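Oxidoreductase (Azotobacter vinelandii, PDB 7D5M) binds NAD and, as a homolog of inositol dehydrogenase, probably catalyses NAD-dependent oxidation of a polyol or sugar-like substrate. Local coordinates at residues 71-74 and 75-79; 257-261 and 262-266. All blocks are in the same frame, centred on the assembly; numbering follows the deposited sequence.

Contact 1. Residues 71-74 and 75-79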
ATOM      1  N   TYR A  71     -46.015   6.548   9.474  1.00 15.46           N
ATOM      2  CA  TYR A  71     -45.598   5.825  10.699  1.00 15.44           C
ATOM      3  C   TYR A  71     -46.740   5.766  11.724  1.00 15.73           C
ATOM      4  O   TYR A  71     -46.809   4.750  12.442  1.00 14.77           O
ATOM      5  CB  TYR A  71     -44.328   6.440  11.288  1.00 16.38           C
ATOM      6  CG  TYR A  71     -44.469   7.831  11.842  1.00 16.83           C
ATOM      7  CD1 TYR A  71     -44.308   8.949  11.036  1.00 17.44           C
ATOM      8  CD2 TYR A  71     -44.744   8.031  13.180  1.00 17.41           C
ATOM      9  CE1 TYR A  71     -44.426  10.232  11.547  1.00 18.66           C
ATOM     10  CE2 TYR A  71     -44.855   9.302  13.705  1.00 19.57           C
ATOM     11  CZ  TYR A  71     -44.676  10.409  12.893  1.00 19.51           C
ATOM     12  OH  TYR A  71     -44.829  11.655  13.432  1.00 20.65           O
ATOM     13  N   ARG A  72     -47.595   6.794  11.827  1.00 16.30           N
ATOM     14  CA  ARG A  72     -48.665   6.805  12.867  1.00 17.41           C
ATOM     15  C   ARG A  72     -49.666   5.696  12.533  1.00 16.00           C
ATOM     16  O   ARG A  72     -50.044   4.932  13.444  1.00 16.79           O
ATOM     17  CB  ARG A  72     -49.326   8.184  13.013  1.00 18.98           C
ATOM     18  CG  ARG A  72     -48.340   9.285  13.379  1.00 22.40           C
ATOM     19  CD  ARG A  72     -48.846  10.720  13.256  1.00 25.13           C
ATOM     20  NE  ARG A  72     -49.511  11.041  11.994  1.00 27.21           N
ATOM     21  CZ  ARG A  72     -48.936  11.131  10.789  1.00 29.71           C
ATOM     22  NH1 ARG A  72     -47.641  10.907  10.623  1.00 29.91           N
ATOM     23  NH2 ARG A  72     -49.677  11.456   9.737  1.00 30.54           N
ATOM     24  N   THR A  73     -50.075   5.599  11.272  1.00 16.20           N
ATOM     25  CA  THR A  73     -51.014   4.549  10.804  1.00 15.99           C
ATOM     26  C   THR A  73     -50.352   3.182  10.967  1.00 15.41           C
ATOM     27  O   THR A  73     -51.008   2.250  11.456  1.00 15.40           O
ATOM     28  CB  THR A  73     -51.446   4.773   9.356  1.00 16.86           C
ATOM     29  OG1 THR A  73     -51.955   6.108   9.324  1.00 17.14           O
ATOM     30  CG2 THR A  73     -52.465   3.748   8.908  1.00 16.56           C
ATOM     31  N   LEU A  74     -49.085   3.066  10.563  1.00 14.53           N
ATOM     32  CA  LEU A  74     -48.322   1.811  10.751  1.00 14.26           C
ATOM     33  C   LEU A  74     -48.467   1.345  12.205  1.00 14.11           C
ATOM     34  O   LEU A  74     -48.889   0.195  12.408  1.00 14.01           O
ATOM     35  CB  LEU A  74     -46.859   2.058  10.386  1.00 14.03           C
ATOM     36  CG  LEU A  74     -45.874   0.986  10.842  1.00 13.80           C
ATOM     37  CD1 LEU A  74     -46.044  -0.298  10.045  1.00 13.97           C
ATOM     38  CD2 LEU A  74     -44.455   1.513  10.717  1.00 13.83           C
ATOM     39  N   PHE A  75     -48.145   2.199  13.181  1.00 14.72           N
ATOM     40  CA  PHE A  75     -48.121   1.812  14.616  1.00 15.43           C
ATOM     41  C   PHE A  75     -49.552   1.498  15.072  1.00 16.60           C
ATOM     42  O   PHE A  75     -49.734   0.460  15.724  1.00 17.06           O
ATOM     43  CB  PHE A  75     -47.451   2.876  15.488  1.00 14.92           C
ATOM     44  CG  PHE A  75     -46.035   3.213  15.089  1.00 14.49           C
ATOM     45  CD1 PHE A  75     -45.269   2.322  14.350  1.00 14.16           C
ATOM     46  CD2 PHE A  75     -45.465   4.421  15.456  1.00 14.83           C
ATOM     47  CE1 PHE A  75     -43.972   2.643  13.978  1.00 13.89           C
ATOM     48  CE2 PHE A  75     -44.166   4.738  15.083  1.00 14.52           C
ATOM     49  CZ  PHE A  75     -43.426   3.852  14.338  1.00 13.94           C
ATOM     50  N   GLU A  76     -50.533   2.329  14.707  1.00 18.66           N
ATOM     51  CA  GLU A  76     -51.939   2.169  15.178  1.00 19.54           C
ATOM     52  C   GLU A  76     -52.535   0.880  14.596  1.00 18.99           C
ATOM     53  O   GLU A  76     -53.132   0.116  15.379  1.00 19.83           O
ATOM     54  CB  GLU A  76     -52.795   3.390  14.821  1.00 22.27           C
ATOM     55  CG  GLU A  76     -54.274   3.208  15.148  1.00 25.12           C
ATOM     56  CD  GLU A  76     -55.176   4.397  14.838  1.00 29.60           C
ATOM     57  OE1 GLU A  76     -54.818   5.206  13.943  1.00 31.07           O
ATOM     58  OE2 GLU A  76     -56.243   4.515  15.500  1.00 33.71           O
ATOM     59  N   GLN A  77     -52.385   0.649  13.288  1.00 17.72           N
ATOM     60  CA  GLN A  77     -52.988  -0.518  12.584  1.00 17.52           C
ATOM     61  C   GLN A  77     -52.289  -1.800  13.039  1.00 17.05           C
ATOM     62  O   GLN A  77     -52.984  -2.811  13.267  1.00 17.32           O
ATOM     63  CB  GLN A  77     -52.916  -0.350  11.066  1.00 18.56           C
ATOM     64  CG  GLN A  77     -53.865   0.710  10.521  1.00 20.60           C
ATOM     65  CD  GLN A  77     -55.298   0.419  10.895  1.00 22.62           C
ATOM     66  OE1 GLN A  77     -55.806  -0.683  10.678  1.00 24.98           O
ATOM     67  NE2 GLN A  77     -55.951   1.403  11.484  1.00 24.86           N
ATOM     68  N   GLU A  78     -50.959  -1.775  13.174  1.00 16.44           N
ATOM     69  CA  GLU A  78     -50.199  -2.990  13.563  1.00 16.39           C
ATOM     70  C   GLU A  78     -50.581  -3.402  14.992  1.00 16.68           C
ATOM     71  O   GLU A  78     -50.651  -4.608  15.247  1.00 16.42           O
ATOM     72  CB  GLU A  78     -48.698  -2.760  13.360  1.00 15.77           C
ATOM     73  CG  GLU A  78     -48.310  -2.811  11.891  1.00 15.51           C
ATOM     74  CD  GLU A  78     -48.365  -4.203  11.283  1.00 15.41           C
ATOM     75  OE1 GLU A  78     -47.760  -5.134  11.890  1.00 15.03           O
ATOM     76  OE2 GLU A  78     -49.015  -4.360  10.213  1.00 14.65           O
ATOM     77  N   ALA A  79     -50.835  -2.438  15.881  1.00 17.86           N
ATOM     78  CA  ALA A  79     -51.218  -2.656  17.301  1.00 18.50           C
ATOM     79  C   ALA A  79     -52.497  -3.505  17.378  1.00 20.20           C
ATOM     80  O   ALA A  79     -52.714  -4.156  18.410  1.00 19.24           O
ATOM     81  CB  ALA A  79     -51.405  -1.323  17.992  1.00 18.11           C
TER
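F75 sits one turn after Y71 in the short helix 71-78 of the NAD-binding Rossmann fold, and four successive i to i+4 backbone bonds join its first turn to the next. The first joins F75 N to Y71 O at 3.0 Å. The same carbonyl oxygen also lies over one face of the F75 ring, 3.1 Å above its plane and displaced toward the rim. With CG beside its own backbone N (chi1 -57°), the phenyl ring is folded back under the preceding turn, where CE2 reaches the edge of the Y71 ring, 3.8 Å from Y71 CD2. On the same side of the phenyl plane, but near another part of the rim, L74 CD2 comes in obliquely at 3.5 Å from F75 CE1. Both aromatic rings also pack on helix 97-106, Y71 on A99, I100 and A103, and F75 on A104. An alanine at F75 would remove the whole ring, and would probably leave a gap against A104 in which the Y71 ring and L74 CD2 are less firmly held. E76 follows on the exposed side, its N bonded to R72 O while its extended side chain runs outward. Q77 N makes the straightest of the four bonds, to T73 O, with an N-H...O angle of 167°. Its side chain lies alongside that of T73, both pointing the same way, with CG 3.7 Å from T73 CG2; the T73 hydroxyl is instead bonded to D70. E78 N is bonded to L74 O. The carboxylate of E78 is buried but well satisfied: R66 forms a salt bridge with OE1, I85 N a hydrogen bond to the same oxygen, and Y68 a hydrogen bond with OE2. Nearer the backbone, E78 CG lies 3.9 Å from L74 CD1.

Contact 2. Residues 257-261 and 262-266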
ATOM      1  N   LEU A 257      -8.504  14.506  17.949  1.00 12.12           N
ATOM      2  CA  LEU A 257      -8.668  15.349  16.754  1.00 12.03           C
ATOM      3  C   LEU A 257      -9.648  14.643  15.834  1.00 11.82           C
ATOM      4  O   LEU A 257      -9.446  13.439  15.609  1.00 11.82           O
ATOM      5  CB  LEU A 257      -7.304  15.524  16.091  1.00 12.28           C
ATOM      6  CG  LEU A 257      -7.306  16.259  14.753  1.00 12.82           C
ATOM      7  CD1 LEU A 257      -7.729  17.707  14.909  1.00 13.71           C
ATOM      8  CD2 LEU A 257      -5.933  16.166  14.110  1.00 12.70           C
ATOM      9  N   VAL A 258     -10.657  15.364  15.350  1.00 11.69           N
ATOM     10  CA  VAL A 258     -11.612  14.828  14.337  1.00 11.30           C
ATOM     11  C   VAL A 258     -11.601  15.760  13.131  1.00 11.38           C
ATOM     12  O   VAL A 258     -11.923  16.961  13.286  1.00 11.73           O
ATOM     13  CB  VAL A 258     -13.043  14.664  14.874  1.00 11.44           C
ATOM     14  CG1 VAL A 258     -13.933  13.947  13.867  1.00 11.41           C
ATOM     15  CG2 VAL A 258     -13.063  13.951  16.218  1.00 11.98           C
ATOM     16  N   TRP A 259     -11.224  15.225  11.975  1.00 10.55           N
ATOM     17  CA  TRP A 259     -11.385  15.918  10.679  1.00 10.57           C
ATOM     18  C   TRP A 259     -12.627  15.358   9.983  1.00 10.79           C
ATOM     19  O   TRP A 259     -12.620  14.172   9.613  1.00 11.29           O
ATOM     20  CB  TRP A 259     -10.116  15.793   9.829  1.00 10.57           C
ATOM     21  CG  TRP A 259     -10.276  16.399   8.473  1.00 10.56           C
ATOM     22  CD1 TRP A 259     -11.021  17.494   8.142  1.00 10.81           C
ATOM     23  CD2 TRP A 259      -9.670  15.944   7.252  1.00 10.63           C
ATOM     24  NE1 TRP A 259     -10.927  17.749   6.800  1.00 10.74           N
ATOM     25  CE2 TRP A 259     -10.102  16.813   6.230  1.00 10.57           C
ATOM     26  CE3 TRP A 259      -8.790  14.902   6.932  1.00 10.70           C
ATOM     27  CZ2 TRP A 259      -9.685  16.661   4.910  1.00 10.63           C
ATOM     28  CZ3 TRP A 259      -8.377  14.751   5.629  1.00 10.68           C
ATOM     29  CH2 TRP A 259      -8.821  15.623   4.630  1.00 10.65           C
ATOM     30  N   SER A 260     -13.684  16.165   9.868  1.00 10.92           N
ATOM     31  CA  SER A 260     -14.952  15.832   9.169  1.00 10.96           C
ATOM     32  C   SER A 260     -14.959  16.538   7.812  1.00 10.83           C
ATOM     33  O   SER A 260     -14.744  17.760   7.800  1.00 10.88           O
ATOM     34  CB  SER A 260     -16.155  16.247   9.997  1.00 10.71           C
ATOM     35  OG  SER A 260     -16.092  15.715  11.311  1.00 11.17           O
ATOM     36  N   SER A 261     -15.186  15.835   6.699  1.00 10.65           N
ATOM     37  CA  SER A 261     -15.172  16.515   5.379  1.00 10.73           C
ATOM     38  C   SER A 261     -15.985  15.761   4.332  1.00 10.38           C
ATOM     39  O   SER A 261     -15.956  14.518   4.321  1.00 10.26           O
ATOM     40  CB  SER A 261     -13.755  16.748   4.910  1.00 10.72           C
ATOM     41  OG  SER A 261     -13.738  17.645   3.812  1.00 11.08           O
ATOM     42  N   ALA A 262     -16.670  16.514   3.476  1.00 10.34           N
ATOM     43  CA  ALA A 262     -17.309  16.014   2.246  1.00 10.35           C
ATOM     44  C   ALA A 262     -16.640  16.657   1.028  1.00 10.41           C
ATOM     45  O   ALA A 262     -17.107  16.404  -0.086  1.00 10.20           O
ATOM     46  CB  ALA A 262     -18.790  16.296   2.289  1.00 10.25           C
ATOM     47  N   VAL A 263     -15.551  17.406   1.232  1.00 10.89           N
ATOM     48  CA  VAL A 263     -14.862  18.173   0.150  1.00 11.17           C
ATOM     49  C   VAL A 263     -13.377  17.776   0.074  1.00 11.15           C
ATOM     50  O   VAL A 263     -12.575  18.534  -0.516  1.00 10.73           O
ATOM     51  CB  VAL A 263     -15.062  19.686   0.357  1.00 11.90           C
ATOM     52  CG1 VAL A 263     -16.535  20.036   0.306  1.00 11.94           C
ATOM     53  CG2 VAL A 263     -14.442  20.183   1.651  1.00 12.11           C
ATOM     54  N   ASN A 264     -13.018  16.599   0.591  1.00 10.54           N
ATOM     55  CA  ASN A 264     -11.646  16.059   0.445  1.00 10.22           C
ATOM     56  C   ASN A 264     -11.528  15.431  -0.947  1.00 10.25           C
ATOM     57  O   ASN A 264     -11.618  14.188  -1.075  1.00  9.88           O
ATOM     58  CB  ASN A 264     -11.312  15.092   1.575  1.00 10.18           C
ATOM     59  CG  ASN A 264      -9.915  14.542   1.443  1.00 10.34           C
ATOM     60  OD1 ASN A 264      -9.083  15.130   0.750  1.00 10.24           O
ATOM     61  ND2 ASN A 264      -9.668  13.419   2.104  1.00 10.32           N
ATOM     62  N   ALA A 265     -11.356  16.271  -1.970  1.00 10.45           N
ATOM     63  CA  ALA A 265     -11.413  15.882  -3.391  1.00 10.71           C
ATOM     64  C   ALA A 265     -10.541  14.642  -3.619  1.00 10.52           C
ATOM     65  O   ALA A 265      -9.381  14.659  -3.193  1.00 10.93           O
ATOM     66  CB  ALA A 265     -10.985  17.038  -4.262  1.00 10.71           C
ATOM     67  N   GLY A 266     -11.094  13.609  -4.266  1.00 10.88           N
ATOM     68  CA  GLY A 266     -10.364  12.382  -4.636  1.00 10.73           C
ATOM     69  C   GLY A 266     -10.506  11.275  -3.603  1.00 10.95           C
ATOM     70  O   GLY A 266     -10.232  10.106  -3.955  1.00 11.02           O
TER
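Beyond S261 the backbone leaves the extended conformation of strand 255-261, A262 turns the chain, and it closes into an inverse gamma turn centred on N264. The strand belongs to the large mixed sheet of the C-terminal alpha/beta domain, and this exit is secured by a side-chain-to-backbone bond: V263 N donates to S261 OG over 3.2 Å with an N-H...O angle of 161°. OG stands anti to its own backbone N (chi1 -167°), which carries it forward along the chain to meet that amide. V263 CG2 packs beside the same hydroxyl, 3.4 Å from OG. N243 OD1 is hydrogen-bonded to both S261 OG and W259 NE1, linking two strand residues on one acceptor. The W259 and N264 side chains cross at about a right angle, the six-membered part of the indole meeting the amide with the two planes 47° apart. The Y245 ring meets the indole with its plane nearly parallel to it, and H169 and I276 of the second subunit also touch it. Both ends of the N264 amide are buried and satisfied: ND2 bonds to A173 O, and R274 of the second subunit donates its NE to OD1, so the turn takes part in the subunit interface. Toward the indole, N264 ND2 approaches W259 CH2 obliquely at 3.5 Å.

How the contacts relate
Contact 1 lies in the NAD-binding Rossmann fold and contact 2 in the C-terminal alpha/beta domain, on opposite sides of the chain's centre. Their centres are 40 Å apart and their nearest atoms about 28 Å, so they do not touch, and contact 1 comes earlier in the sequence. The bound NAD is nearer to contact 1: the Y71 side chain is about 5 Å from it, whereas that of A262 is about 12 Å away, and about 8 Å from the side chain of the NAD-binding R191. No other protein chain of the assembly touches 71-79, while 257-266 meets the second subunit.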